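Local coordinates for putative xanthine dehydrogenase YAGS fad-binding subunit (Escherichia coli, PDB 5G5G), which probably oxidises aldehydes as the molybdenum-bearing subunit of a periplasmic aldehyde oxidase, its metal held by a pterin cytosine dinucleotide, at residues I402-T407 / V610-R615; T585-F590 / G691-C696; S624-A629 / Q670-L675; M634-M639 / G697-I702. All coordinates share one frame; numbering follows the deposited sequence. Where two conformers were deposited one is given.

Contact 1: I402-T407 / V610-R615; sequences IECLRT and VCAAGR. With MCN (pterin cytosine dinucleotide), chain Y.
Cys404 reaches from its helix onto the backbone of strand 610-612, laying its thiol over two residues of that strand. Its CB starts the contact 3.6 Å from Val610 O and passes beside the Val610 CG1 methyl. With chi1 at -71°, SG stands anti to the carbonyl carbon of Cys404 and is carried forward over the strand. There it lies 3.5 Å from Val610 O and 3.8 Å from Ala612 CB, with Ala612 N at a similar separation. Val610 in turn packs on the Cys404 backbone: its CB comes within 3.7 Å of Cys404 O, and CG1 extends on to meet Thr407 CG2 at 4.2 Å. This is helix-on-sheet packing. Helix 402-407 runs nearly antiparallel to the strand, at 161°, their axes 7.7 Å apart, and covers the face of the sheet to which Val610 and Ala612 point. Cys611 turns to the other face. Thr407 is held to its own helix by a bond of 2.8 Å from OG1 to Glu403 O, an oxygen that also accepts Thr407 N from the opposite face of its plane. Beyond the strand the chain turns through Gly614 towards the cofactor, where Arg615 O accepts N4 of the cytosine of the pterin dinucleotide at 2.9 Å. The guanidinium of Arg615 points elsewhere, to a salt bridge with Asp13.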
# COMPACT_ATOMS: atom_id res chain seq x y z
N ILE C 402 -6.30 -31.41 -3.83
CA ILE C 402 -7.36 -32.11 -3.09
C ILE C 402 -7.14 -32.00 -1.60
O ILE C 402 -8.04 -31.59 -0.82
CB ILE C 402 -7.45 -33.57 -3.54
CG1 ILE C 402 -7.94 -33.69 -5.01
CG2 ILE C 402 -8.35 -34.35 -2.61
CD1 ILE C 402 -8.02 -35.11 -5.56
N GLU C 403 -5.91 -32.34 -1.18
CA GLU C 403 -5.56 -32.29 0.24
C GLU C 403 -5.56 -30.88 0.86
O GLU C 403 -5.97 -30.73 2.04
CB GLU C 403 -4.22 -32.99 0.44
CG GLU C 403 -4.32 -34.48 0.19
CD GLU C 403 -4.14 -34.94 -1.29
OE1 GLU C 403 -3.93 -34.12 -2.23
OE2 GLU C 403 -4.31 -36.19 -1.48
N CYS C 404 -5.17 -29.87 0.08
CA CYS C 404 -5.35 -28.49 0.52
C CYS C 404 -6.83 -28.20 0.83
O CYS C 404 -7.20 -27.67 1.90
CB CYS C 404 -4.85 -27.50 -0.50
SG CYS C 404 -3.05 -27.48 -0.63
N LEU C 405 -7.70 -28.62 -0.09
CA LEU C 405 -9.11 -28.32 0.04
C LEU C 405 -9.73 -29.09 1.17
O LEU C 405 -10.50 -28.54 1.98
CB LEU C 405 -9.81 -28.58 -1.27
CG LEU C 405 -9.48 -27.60 -2.37
CD1 LEU C 405 -9.99 -28.16 -3.65
CD2 LEU C 405 -10.08 -26.22 -2.10
N ARG C 406 -9.41 -30.38 1.28
CA ARG C 406 -10.00 -31.20 2.38
C ARG C 406 -9.53 -30.76 3.76
O ARG C 406 -10.33 -30.62 4.71
CB ARG C 406 -9.73 -32.71 2.18
CG ARG C 406 -10.44 -33.36 1.00
CD ARG C 406 -10.45 -34.88 1.14
NE ARG C 406 -11.42 -35.51 0.24
CZ ARG C 406 -11.14 -36.47 -0.65
NH1 ARG C 406 -9.92 -37.02 -0.78
NH2 ARG C 406 -12.14 -36.93 -1.41
N THR C 407 -8.23 -30.49 3.88
CA THR C 407 -7.66 -30.01 5.14
C THR C 407 -8.26 -28.68 5.51
O THR C 407 -8.68 -28.47 6.67
CB THR C 407 -6.13 -29.87 5.05
OG1 THR C 407 -5.56 -31.15 4.79
CG2 THR C 407 -5.51 -29.30 6.34
N VAL C 610 -4.61 -22.91 3.05
CA VAL C 610 -3.86 -24.13 3.14
C VAL C 610 -3.02 -24.27 1.85
O VAL C 610 -3.57 -24.33 0.74
CB VAL C 610 -4.77 -25.36 3.36
CG1 VAL C 610 -3.92 -26.62 3.52
CG2 VAL C 610 -5.71 -25.19 4.58
N CYS C 611 -1.69 -24.30 2.01
CA CYS C 611 -0.75 -24.25 0.90
C CYS C 611 0.12 -25.49 0.79
O CYS C 611 0.59 -26.05 1.82
CB CYS C 611 0.16 -23.05 1.11
SG CYS C 611 -0.72 -21.51 1.12
N ALA C 612 0.39 -25.86 -0.47
CA ALA C 612 1.35 -26.90 -0.83
C ALA C 612 2.39 -26.28 -1.76
O ALA C 612 2.12 -26.01 -2.95
CB ALA C 612 0.64 -28.05 -1.50
N ALA C 613 3.57 -25.99 -1.19
CA ALA C 613 4.62 -25.22 -1.87
C ALA C 613 5.99 -25.88 -1.67
O ALA C 613 7.02 -25.24 -1.42
CB ALA C 613 4.59 -23.80 -1.35
N GLY C 614 6.02 -27.18 -1.82
CA GLY C 614 7.24 -27.98 -1.50
C GLY C 614 7.60 -27.97 -0.01
O GLY C 614 6.79 -27.61 0.84
N ARG C 615 8.85 -28.29 0.26
CA ARG C 615 9.41 -28.16 1.63
C ARG C 615 9.45 -26.70 2.02
O ARG C 615 10.02 -25.90 1.28
CB ARG C 615 10.80 -28.75 1.67
CG ARG C 615 11.59 -28.40 2.95
CD ARG C 615 12.89 -29.15 2.96
NE ARG C 615 12.73 -30.58 3.19
CZ ARG C 615 13.64 -31.50 2.86
NH1 ARG C 615 14.74 -31.19 2.15
NH2 ARG C 615 13.44 -32.78 3.19
N1 MCN Y . 9.70 -19.54 1.72
C2 MCN Y . 10.00 -20.58 2.70
N3 MCN Y . 9.92 -21.88 1.90
C4 MCN Y . 9.54 -22.15 0.66
C5 MCN Y . 9.39 -20.91 -0.18
C6 MCN Y . 9.41 -19.74 0.39
O2 MCN Y . 10.27 -20.50 3.79
N4 MCN Y . 9.38 -23.30 0.10
C1' MCN Y . 9.54 -18.25 2.35
C2D MCN Y . 10.92 -17.60 2.73
O2' MCN Y . 10.76 -16.71 3.82
C3' MCN Y . 11.17 -16.91 1.49
C4D MCN Y . 9.84 -16.25 0.91
O4D MCN Y . 8.93 -17.33 1.43
O3' MCN Y . 12.16 -15.81 1.48
C5' MCN Y . 9.55 -16.09 -0.47
O5' MCN Y . 10.21 -17.02 -1.29
PA MCN Y . 9.68 -17.22 -2.74
O1A MCN Y . 10.76 -18.00 -3.49
O2A MCN Y . 8.27 -17.69 -2.72
O3A MCN Y . 9.64 -15.66 -3.37
PB MCN Y . 10.91 -14.93 -3.98
O1B MCN Y . 11.04 -15.25 -5.41
O2B MCN Y . 12.08 -15.12 -3.07
O3B MCN Y . 10.44 -13.45 -3.73
C10 MCN Y . 9.56 -12.79 -4.74
C9' MCN Y . 8.12 -12.74 -4.34
C8' MCN Y . 7.31 -12.13 -5.61
S8' MCN Y . 7.64 -12.65 -7.17
C7' MCN Y . 6.60 -11.15 -5.35
S7' MCN Y . 5.79 -10.21 -6.64
C6' MCN Y . 6.14 -10.77 -3.91
C7 MCN Y . 6.64 -11.98 -2.98
O9' MCN Y . 7.98 -12.22 -3.12
N5' MCN Y . 7.02 -9.53 -3.58
C4A MCN Y . 7.14 -9.11 -2.15
N8' MCN Y . 6.45 -11.54 -1.58
C4B MCN Y . 6.87 -10.32 -1.19
N1' MCN Y . 6.82 -10.01 0.17
C2' MCN Y . 7.44 -8.88 0.71
N2' MCN Y . 7.39 -8.59 1.92
N3' MCN Y . 7.65 -7.87 -0.19
C4' MCN Y . 7.74 -7.90 -1.57
O4' MCN Y . 8.00 -7.06 -2.45

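Contact 2: T585-F590 / G691-C696; sequences TFAGHF and GELGLC. With MCN (pterin cytosine dinucleotide), chain Y; MOS (dioxothiomolybdenum(VI) ion), chain Z.
Leu693 plugs onto strand 585-590, its two methyls spread over the backbone. CB comes within 3.5 Å of Thr585 OG1, CD2 lies 3.5 Å from Phe586 O, and CD1 lies over the Phe586-Ala587 backbone, 4.1 Å from Ala587 CB. A chi1 of 172° sets CG opposite the backbone N of Leu693 and sends both branches to the strand. Further along, the His589 ring meets Cys696 O at its edge, near the ring plane, with NE2 3.0 Å from that oxygen. Its CE1 sits 3.4 Å from Gly694 O, a buried carbonyl that has no polar partner in the model. Segment 691-696 is the loop, partly helical in its backbone angles, that leads into helix 698-710. It joins the sheet of the molybdopterin-binding region to the active-site pocket. At its start Gly691 N donates to phosphate oxygen O2A of the pterin dinucleotide, 2.8 Å away and nearly straight at 168°. The extended Glu692 side chain brings OE2 within 2.9 Å of the O2 ligand of the molybdenum and packs its CD 3.4 Å from dithiolene sulfur S8'. A second shell fixes this carboxylate: Arg440 forms a salt bridge to OE1 and Ala351 N bonds to OE2. Gln509 OE1 takes the backbone N of both Glu692 and Leu693, and Thr585 OG1 bonds to Arg440 O. A glutamine in place of Glu692 would probably cost Arg440 its salt-bridge partner and could set the amide's NH2 against Ala351 N or Arg440.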
# COMPACT_ATOMS: atom_id res chain seq x y z
N THR C 585 2.50 -25.22 -7.64
CA THR C 585 2.10 -25.03 -6.26
C THR C 585 0.62 -24.75 -6.18
O THR C 585 0.03 -24.21 -7.11
CB THR C 585 2.93 -23.89 -5.60
OG1 THR C 585 2.58 -22.62 -6.16
CG2 THR C 585 4.42 -24.18 -5.76
N PHE C 586 0.02 -25.15 -5.05
CA PHE C 586 -1.44 -25.19 -4.89
C PHE C 586 -1.85 -24.64 -3.54
O PHE C 586 -1.09 -24.71 -2.56
CB PHE C 586 -1.93 -26.66 -5.03
CG PHE C 586 -1.54 -27.29 -6.34
CD1 PHE C 586 -2.33 -27.14 -7.44
CD2 PHE C 586 -0.36 -27.98 -6.44
CE1 PHE C 586 -1.97 -27.68 -8.67
CE2 PHE C 586 0.03 -28.51 -7.66
CZ PHE C 586 -0.81 -28.36 -8.77
N ALA C 587 -3.07 -24.12 -3.48
CA ALA C 587 -3.67 -23.67 -2.23
C ALA C 587 -5.17 -23.84 -2.22
O ALA C 587 -5.81 -23.90 -3.26
CB ALA C 587 -3.35 -22.19 -1.97
N GLY C 588 -5.71 -23.85 -1.01
CA GLY C 588 -7.14 -23.75 -0.80
C GLY C 588 -7.37 -22.59 0.16
O GLY C 588 -6.78 -22.53 1.24
N HIS C 589 -8.18 -21.64 -0.28
CA HIS C 589 -8.52 -20.44 0.46
C HIS C 589 -9.95 -20.45 0.90
O HIS C 589 -10.85 -20.65 0.06
CB HIS C 589 -8.32 -19.22 -0.42
CG HIS C 589 -6.90 -18.92 -0.72
ND1 HIS C 589 -6.02 -18.48 0.25
CD2 HIS C 589 -6.18 -19.06 -1.85
CE1 HIS C 589 -4.83 -18.31 -0.29
NE2 HIS C 589 -4.90 -18.67 -1.56
N PHE C 590 -10.16 -20.24 2.21
CA PHE C 590 -11.49 -20.32 2.84
C PHE C 590 -11.72 -19.02 3.60
O PHE C 590 -10.84 -18.61 4.36
CB PHE C 590 -11.60 -21.51 3.82
CG PHE C 590 -11.60 -22.83 3.16
CD1 PHE C 590 -10.39 -23.42 2.79
CD2 PHE C 590 -12.80 -23.50 2.86
CE1 PHE C 590 -10.37 -24.65 2.15
CE2 PHE C 590 -12.78 -24.75 2.27
CZ PHE C 590 -11.55 -25.32 1.87
N GLY C 691 5.56 -17.15 -2.28
CA GLY C 691 5.26 -15.71 -2.19
C GLY C 691 4.20 -15.16 -3.14
O GLY C 691 3.57 -14.15 -2.80
N GLU C 692 4.02 -15.82 -4.30
CA GLU C 692 2.95 -15.49 -5.24
C GLU C 692 1.73 -16.37 -5.08
O GLU C 692 0.60 -15.87 -5.13
CB GLU C 692 3.49 -15.47 -6.67
CG GLU C 692 4.57 -14.41 -6.94
CD GLU C 692 4.98 -14.39 -8.41
OE1 GLU C 692 5.45 -15.41 -8.94
OE2 GLU C 692 4.77 -13.31 -9.02
N LEU C 693 1.96 -17.66 -4.83
CA LEU C 693 0.90 -18.63 -4.56
C LEU C 693 -0.08 -18.10 -3.51
O LEU C 693 -1.29 -18.23 -3.65
CB LEU C 693 1.51 -19.95 -4.08
CG LEU C 693 0.45 -20.95 -3.58
CD1 LEU C 693 -0.45 -21.44 -4.71
CD2 LEU C 693 1.18 -22.09 -2.87
N GLY C 694 0.46 -17.45 -2.49
CA GLY C 694 -0.36 -17.00 -1.39
C GLY C 694 -1.47 -16.12 -1.79
O GLY C 694 -2.48 -16.05 -1.07
N LEU C 695 -1.26 -15.31 -2.83
CA LEU C 695 -2.29 -14.41 -3.34
C LEU C 695 -3.36 -15.08 -4.24
O LEU C 695 -4.48 -14.61 -4.35
CB LEU C 695 -1.60 -13.30 -4.15
CG LEU C 695 -2.46 -12.24 -4.78
CD1 LEU C 695 -3.27 -11.52 -3.73
CD2 LEU C 695 -1.62 -11.21 -5.53
N CYS C 696 -2.95 -16.12 -4.92
CA CYS C 696 -3.72 -16.78 -5.96
C CYS C 696 -4.97 -17.41 -5.40
O CYS C 696 -4.88 -18.29 -4.52
CB CYS C 696 -2.86 -17.84 -6.60
SG CYS C 696 -1.44 -17.11 -7.53
N1 MCN Y . 9.70 -19.54 1.72
C2 MCN Y . 10.00 -20.58 2.70
N3 MCN Y . 9.92 -21.88 1.90
C4 MCN Y . 9.54 -22.15 0.66
C5 MCN Y . 9.39 -20.91 -0.18
C6 MCN Y . 9.41 -19.74 0.39
O2 MCN Y . 10.27 -20.50 3.79
N4 MCN Y . 9.38 -23.30 0.10
C1' MCN Y . 9.54 -18.25 2.35
C2D MCN Y . 10.92 -17.60 2.73
O2' MCN Y . 10.76 -16.71 3.82
C3' MCN Y . 11.17 -16.91 1.49
C4D MCN Y . 9.84 -16.25 0.91
O4D MCN Y . 8.93 -17.33 1.43
O3' MCN Y . 12.16 -15.81 1.48
C5' MCN Y . 9.55 -16.09 -0.47
O5' MCN Y . 10.21 -17.02 -1.29
PA MCN Y . 9.68 -17.22 -2.74
O1A MCN Y . 10.76 -18.00 -3.49
O2A MCN Y . 8.27 -17.69 -2.72
O3A MCN Y . 9.64 -15.66 -3.37
PB MCN Y . 10.91 -14.93 -3.98
O1B MCN Y . 11.04 -15.25 -5.41
O2B MCN Y . 12.08 -15.12 -3.07
O3B MCN Y . 10.44 -13.45 -3.73
C10 MCN Y . 9.56 -12.79 -4.74
C9' MCN Y . 8.12 -12.74 -4.34
C8' MCN Y . 7.31 -12.13 -5.61
S8' MCN Y . 7.64 -12.65 -7.17
C7' MCN Y . 6.60 -11.15 -5.35
S7' MCN Y . 5.79 -10.21 -6.64
C6' MCN Y . 6.14 -10.77 -3.91
C7 MCN Y . 6.64 -11.98 -2.98
O9' MCN Y . 7.98 -12.22 -3.12
N5' MCN Y . 7.02 -9.53 -3.58
C4A MCN Y . 7.14 -9.11 -2.15
N8' MCN Y . 6.45 -11.54 -1.58
C4B MCN Y . 6.87 -10.32 -1.19
N1' MCN Y . 6.82 -10.01 0.17
C2' MCN Y . 7.44 -8.88 0.71
N2' MCN Y . 7.39 -8.59 1.92
N3' MCN Y . 7.65 -7.87 -0.19
C4' MCN Y . 7.74 -7.90 -1.57
O4' MCN Y . 8.00 -7.06 -2.45
MO MOS Z . 6.85 -10.95 -8.56
S MOS Z . 5.30 -9.98 -9.99
O1 MOS Z . 8.10 -9.69 -8.76
O2 MOS Z . 7.12 -12.15 -10.25

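Contact 3: S624-A629 / Q670-L675. With MCN (pterin cytosine dinucleotide), chain Y.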
# COMPACT_ATOMS: atom_id res chain seq x y z
N SER C 624 4.33 -15.52 7.12
CA SER C 624 4.22 -14.08 6.86
C SER C 624 3.92 -13.76 5.41
O SER C 624 3.13 -12.85 5.11
CB SER C 624 5.46 -13.36 7.37
OG SER C 624 5.41 -13.28 8.82
N GLN C 625 4.56 -14.49 4.54
CA GLN C 625 4.30 -14.28 3.15
C GLN C 625 2.83 -14.50 2.77
O GLN C 625 2.28 -13.81 1.99
CB GLN C 625 5.11 -15.26 2.31
CG GLN C 625 6.57 -14.89 2.18
CD GLN C 625 6.73 -13.58 1.44
OE1 GLN C 625 6.97 -12.56 2.04
NE2 GLN C 625 6.54 -13.63 0.19
N VAL C 626 2.25 -15.54 3.34
CA VAL C 626 0.91 -15.93 3.02
C VAL C 626 -0.12 -14.99 3.65
O VAL C 626 -1.09 -14.60 2.99
CB VAL C 626 0.66 -17.40 3.35
CG1 VAL C 626 -0.76 -17.77 3.01
CG2 VAL C 626 1.60 -18.24 2.52
N ILE C 627 0.06 -14.61 4.90
CA ILE C 627 -0.86 -13.63 5.48
C ILE C 627 -0.74 -12.29 4.76
O ILE C 627 -1.72 -11.59 4.59
CB ILE C 627 -0.76 -13.44 7.02
CG1 ILE C 627 0.59 -12.82 7.43
CG2 ILE C 627 -0.97 -14.77 7.77
CD1 ILE C 627 0.66 -12.50 8.91
N GLY C 628 0.46 -11.98 4.29
CA GLY C 628 0.70 -10.76 3.56
C GLY C 628 -0.04 -10.81 2.23
O GLY C 628 -0.66 -9.81 1.75
N ALA C 629 0.04 -11.97 1.58
CA ALA C 629 -0.66 -12.16 0.34
C ALA C 629 -2.18 -12.20 0.52
O ALA C 629 -2.92 -11.70 -0.37
CB ALA C 629 -0.17 -13.42 -0.33
N GLN C 670 -6.28 -14.45 10.59
CA GLN C 670 -5.67 -15.08 9.39
C GLN C 670 -4.84 -16.32 9.79
O GLN C 670 -3.83 -16.20 10.50
CB GLN C 670 -4.81 -14.10 8.64
CG GLN C 670 -5.58 -12.93 8.07
CD GLN C 670 -4.66 -11.86 7.45
OE1 GLN C 670 -3.55 -11.57 7.96
NE2 GLN C 670 -5.13 -11.27 6.39
N GLU C 671 -5.27 -17.49 9.33
CA GLU C 671 -4.60 -18.76 9.63
C GLU C 671 -4.00 -19.36 8.37
O GLU C 671 -4.54 -19.21 7.29
CB GLU C 671 -5.54 -19.76 10.26
CG GLU C 671 -6.08 -19.29 11.61
CD GLU C 671 -4.99 -19.23 12.69
OE1 GLU C 671 -4.05 -20.09 12.65
OE2 GLU C 671 -5.07 -18.30 13.57
N VAL C 672 -2.84 -19.97 8.52
CA VAL C 672 -2.13 -20.59 7.42
C VAL C 672 -1.71 -22.01 7.83
O VAL C 672 -1.19 -22.18 8.93
CB VAL C 672 -0.88 -19.81 7.00
CG1 VAL C 672 -0.19 -20.49 5.82
CG2 VAL C 672 -1.19 -18.36 6.62
N ILE C 673 -1.88 -22.99 6.93
CA ILE C 673 -1.37 -24.37 7.18
C ILE C 673 -0.54 -24.71 5.95
O ILE C 673 -1.04 -24.55 4.83
CB ILE C 673 -2.50 -25.38 7.32
CG1 ILE C 673 -3.31 -25.10 8.62
CG2 ILE C 673 -1.97 -26.82 7.33
CD1 ILE C 673 -4.56 -25.91 8.74
N PHE C 674 0.67 -25.19 6.17
CA PHE C 674 1.50 -25.71 5.09
C PHE C 674 1.48 -27.21 5.12
O PHE C 674 1.87 -27.80 6.11
CB PHE C 674 2.93 -25.22 5.19
CG PHE C 674 3.05 -23.73 5.01
CD1 PHE C 674 2.86 -23.17 3.75
CD2 PHE C 674 3.38 -22.94 6.07
CE1 PHE C 674 2.98 -21.79 3.55
CE2 PHE C 674 3.49 -21.56 5.88
CZ PHE C 674 3.26 -21.00 4.63
N LEU C 675 1.02 -27.82 4.04
CA LEU C 675 1.20 -29.25 3.90
C LEU C 675 2.67 -29.56 3.65
O LEU C 675 3.39 -28.74 3.04
CB LEU C 675 0.37 -29.77 2.70
CG LEU C 675 -1.15 -29.57 2.85
CD1 LEU C 675 -1.91 -30.28 1.72
CD2 LEU C 675 -1.68 -30.07 4.16
N1 MCN Y . 9.70 -19.54 1.72
C2 MCN Y . 10.00 -20.58 2.70
N3 MCN Y . 9.92 -21.88 1.90
C4 MCN Y . 9.54 -22.15 0.66
C5 MCN Y . 9.39 -20.91 -0.18
C6 MCN Y . 9.41 -19.74 0.39
O2 MCN Y . 10.27 -20.50 3.79
N4 MCN Y . 9.38 -23.30 0.10
C1' MCN Y . 9.54 -18.25 2.35
C2D MCN Y . 10.92 -17.60 2.73
O2' MCN Y . 10.76 -16.71 3.82
C3' MCN Y . 11.17 -16.91 1.49
C4D MCN Y . 9.84 -16.25 0.91
O4D MCN Y . 8.93 -17.33 1.43
O3' MCN Y . 12.16 -15.81 1.48
C5' MCN Y . 9.55 -16.09 -0.47
O5' MCN Y . 10.21 -17.02 -1.29
PA MCN Y . 9.68 -17.22 -2.74
O1A MCN Y . 10.76 -18.00 -3.49
O2A MCN Y . 8.27 -17.69 -2.72
O3A MCN Y . 9.64 -15.66 -3.37
PB MCN Y . 10.91 -14.93 -3.98
O1B MCN Y . 11.04 -15.25 -5.41
O2B MCN Y . 12.08 -15.12 -3.07
O3B MCN Y . 10.44 -13.45 -3.73
C10 MCN Y . 9.56 -12.79 -4.74
C9' MCN Y . 8.12 -12.74 -4.34
C8' MCN Y . 7.31 -12.13 -5.61
S8' MCN Y . 7.64 -12.65 -7.17
C7' MCN Y . 6.60 -11.15 -5.35
S7' MCN Y . 5.79 -10.21 -6.64
C6' MCN Y . 6.14 -10.77 -3.91
C7 MCN Y . 6.64 -11.98 -2.98
O9' MCN Y . 7.98 -12.22 -3.12
N5' MCN Y . 7.02 -9.53 -3.58
C4A MCN Y . 7.14 -9.11 -2.15
N8' MCN Y . 6.45 -11.54 -1.58
C4B MCN Y . 6.87 -10.32 -1.19
N1' MCN Y . 6.82 -10.01 0.17
C2' MCN Y . 7.44 -8.88 0.71
N2' MCN Y . 7.39 -8.59 1.92
N3' MCN Y . 7.65 -7.87 -0.19
C4' MCN Y . 7.74 -7.90 -1.57
O4' MCN Y . 8.00 -7.06 -2.45
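Gln670 and Ile627 are joined through the hydroxyl of Thr631, one turn further along the helix, whose OG1 is bonded both to Gln670 NE2 and to Ile627 O. The amide of Gln670 thus lies across the side chain of Ile627, with OE1 3.5 Å from Ile627 CB. Helix 619-638 is the connection of a beta-alpha-beta crossover: it follows strand 602-612 and packs over the parallel neighbour 669-674, the axes of the two segments 8.6 Å apart and at 133°. Val672 is the apolar centre. Its CG2 wedges between Val626 CG1, at 3.7 Å, and Ile627 CG2, at 3.8 Å. On the helix's other side Gln625 faces the cofactor, its CG 3.5 Å from ribose oxygen O4D and its amide end lying beside the pterin. With a leucine in place of Gln625 the pterin would probably lose a polar neighbour here. Arg623 bonds to Gln670 O, and an acidic side chain of a neighbouring subunit bonds to Ser624 OG. Within the strand, Val672 CG1 covers one face of the Phe674 ring towards its rim, while Phe674 CZ touches Val626 CG2 at 3.9 Å.

Contact 4: M634-M639 / G697-I702; sequences MGAALM and GVSAAI
Ile702 points at helix 634-638 and divides its two branches among three residues. CG2 meets Ala637 CB and Leu638 CD2, both at 3.8 Å, and the Leu638 chain slants across it. The longer branch goes the other way along the helix: with chi1 at -62°, CG1 is anti to the carbonyl carbon of Ile702, and CD1 ends 3.7 Å from Met634 CA. One turn earlier Ser699 presents CB to Ala637 CB, again at 3.8 Å, and OG to Ala636 CB at 3.4 Å. Small residues let the backbones close in here; Ala637 and Ser699 have their CA atoms only 4.6 Å apart. The two segments cross at -49°, their axes 8.1 Å apart; here the end of helix 619-638 packs on the start of helix 698-710, for which Gly697 is the N-cap residue. At its backbone angles, with phi at 89°, a CB would jam against the carbonyl O of Cys696, which calls for glycine. Buried against the Ala636 methyl, the hydroxyl of Ser699 is satisfied by Gly633 O, just before the segment. Both helices also lean on the same sheet: Leu638 touches Val604, and Val698 packs on Met607 and His589. Val698 CG1 in turn comes within 4.1 Å of Met634 N.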
# COMPACT_ATOMS: atom_id res chain seq x y z
N MET C 634 -7.28 -9.38 -0.14
CA MET C 634 -8.41 -8.61 0.42
C MET C 634 -8.50 -7.26 -0.29
O MET C 634 -9.60 -6.80 -0.63
CB MET C 634 -8.29 -8.41 1.93
CG MET C 634 -9.60 -8.01 2.58
SD MET C 634 -9.46 -7.39 4.25
CE MET C 634 -8.71 -8.78 5.07
N GLY C 635 -7.35 -6.62 -0.49
CA GLY C 635 -7.31 -5.34 -1.22
C GLY C 635 -7.95 -5.43 -2.60
O GLY C 635 -8.86 -4.66 -2.98
N ALA C 636 -7.45 -6.40 -3.35
CA ALA C 636 -7.90 -6.66 -4.68
C ALA C 636 -9.37 -6.98 -4.74
O ALA C 636 -10.06 -6.56 -5.69
CB ALA C 636 -7.07 -7.78 -5.32
N ALA C 637 -9.87 -7.69 -3.73
CA ALA C 637 -11.26 -8.09 -3.75
C ALA C 637 -12.21 -6.93 -3.42
O ALA C 637 -13.34 -6.90 -3.97
CB ALA C 637 -11.52 -9.25 -2.80
N LEU C 638 -11.80 -6.06 -2.48
CA LEU C 638 -12.73 -5.17 -1.82
C LEU C 638 -12.56 -3.69 -1.98
O LEU C 638 -13.50 -2.94 -1.69
CB LEU C 638 -12.78 -5.49 -0.33
CG LEU C 638 -13.25 -6.89 -0.01
CD1 LEU C 638 -13.32 -7.16 1.46
CD2 LEU C 638 -14.63 -7.19 -0.59
N MET C 639 -11.39 -3.25 -2.40
CA MET C 639 -11.11 -1.80 -2.37
C MET C 639 -10.15 -1.25 -3.40
O MET C 639 -10.26 -0.07 -3.73
CB MET C 639 -10.65 -1.41 -0.95
CG MET C 639 -9.39 -2.13 -0.50
SD MET C 639 -8.88 -1.77 1.21
CE MET C 639 -9.96 -2.82 2.16
N GLY C 697 -6.13 -16.97 -5.90
CA GLY C 697 -7.40 -17.44 -5.39
C GLY C 697 -8.03 -16.69 -4.22
O GLY C 697 -9.21 -16.87 -3.95
N VAL C 698 -7.28 -15.82 -3.56
CA VAL C 698 -7.80 -15.16 -2.37
C VAL C 698 -9.02 -14.29 -2.69
O VAL C 698 -10.05 -14.36 -2.00
CB VAL C 698 -6.72 -14.27 -1.67
CG1 VAL C 698 -7.33 -13.41 -0.58
CG2 VAL C 698 -5.60 -15.17 -1.07
N SER C 699 -8.89 -13.46 -3.70
CA SER C 699 -9.93 -12.49 -3.99
C SER C 699 -11.23 -13.19 -4.39
O SER C 699 -12.32 -12.75 -4.03
CB SER C 699 -9.48 -11.53 -5.11
OG SER C 699 -8.35 -10.82 -4.66
N ALA C 700 -11.11 -14.27 -5.16
CA ALA C 700 -12.33 -14.98 -5.53
C ALA C 700 -12.96 -15.68 -4.33
O ALA C 700 -14.19 -15.80 -4.26
CB ALA C 700 -12.09 -16.00 -6.60
N ALA C 701 -12.16 -16.21 -3.41
CA ALA C 701 -12.75 -16.78 -2.19
C ALA C 701 -13.56 -15.72 -1.45
O ALA C 701 -14.67 -16.00 -1.04
CB ALA C 701 -11.72 -17.38 -1.28
N ILE C 702 -13.07 -14.47 -1.39
CA ILE C 702 -13.86 -13.39 -0.81
C ILE C 702 -15.15 -13.09 -1.62
O ILE C 702 -16.24 -12.92 -1.05
CB ILE C 702 -12.98 -12.14 -0.65
CG1 ILE C 702 -11.83 -12.48 0.33
CG2 ILE C 702 -13.79 -10.91 -0.20
CD1 ILE C 702 -10.75 -11.42 0.30

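Overall arrangement
Contacts 2 and 4 are wholly buried, while contacts 1 and 3, though buried, include partly exposed residues; the first three share one mixed sheet. Contacts 1 and 3 press helices on opposite faces of it: Val610 and Ala612 look to helix 401-412, while Cys611 lies against Phe674 on the face of helix 619-638. Contact 2 occupies that second face too, its strand bonded to contact 1's through Ala612 N and Phe586 O. Helix 619-638 serves contact 3 and, at its far end, contact 4, which meets contact 2 where Val698 touches His589. Contact 4 is mainly apolar helix packing; contacts 1, 2 and 3 reach the dinucleotide, and contact 2 alone also brings a carboxylate beside the molybdenum.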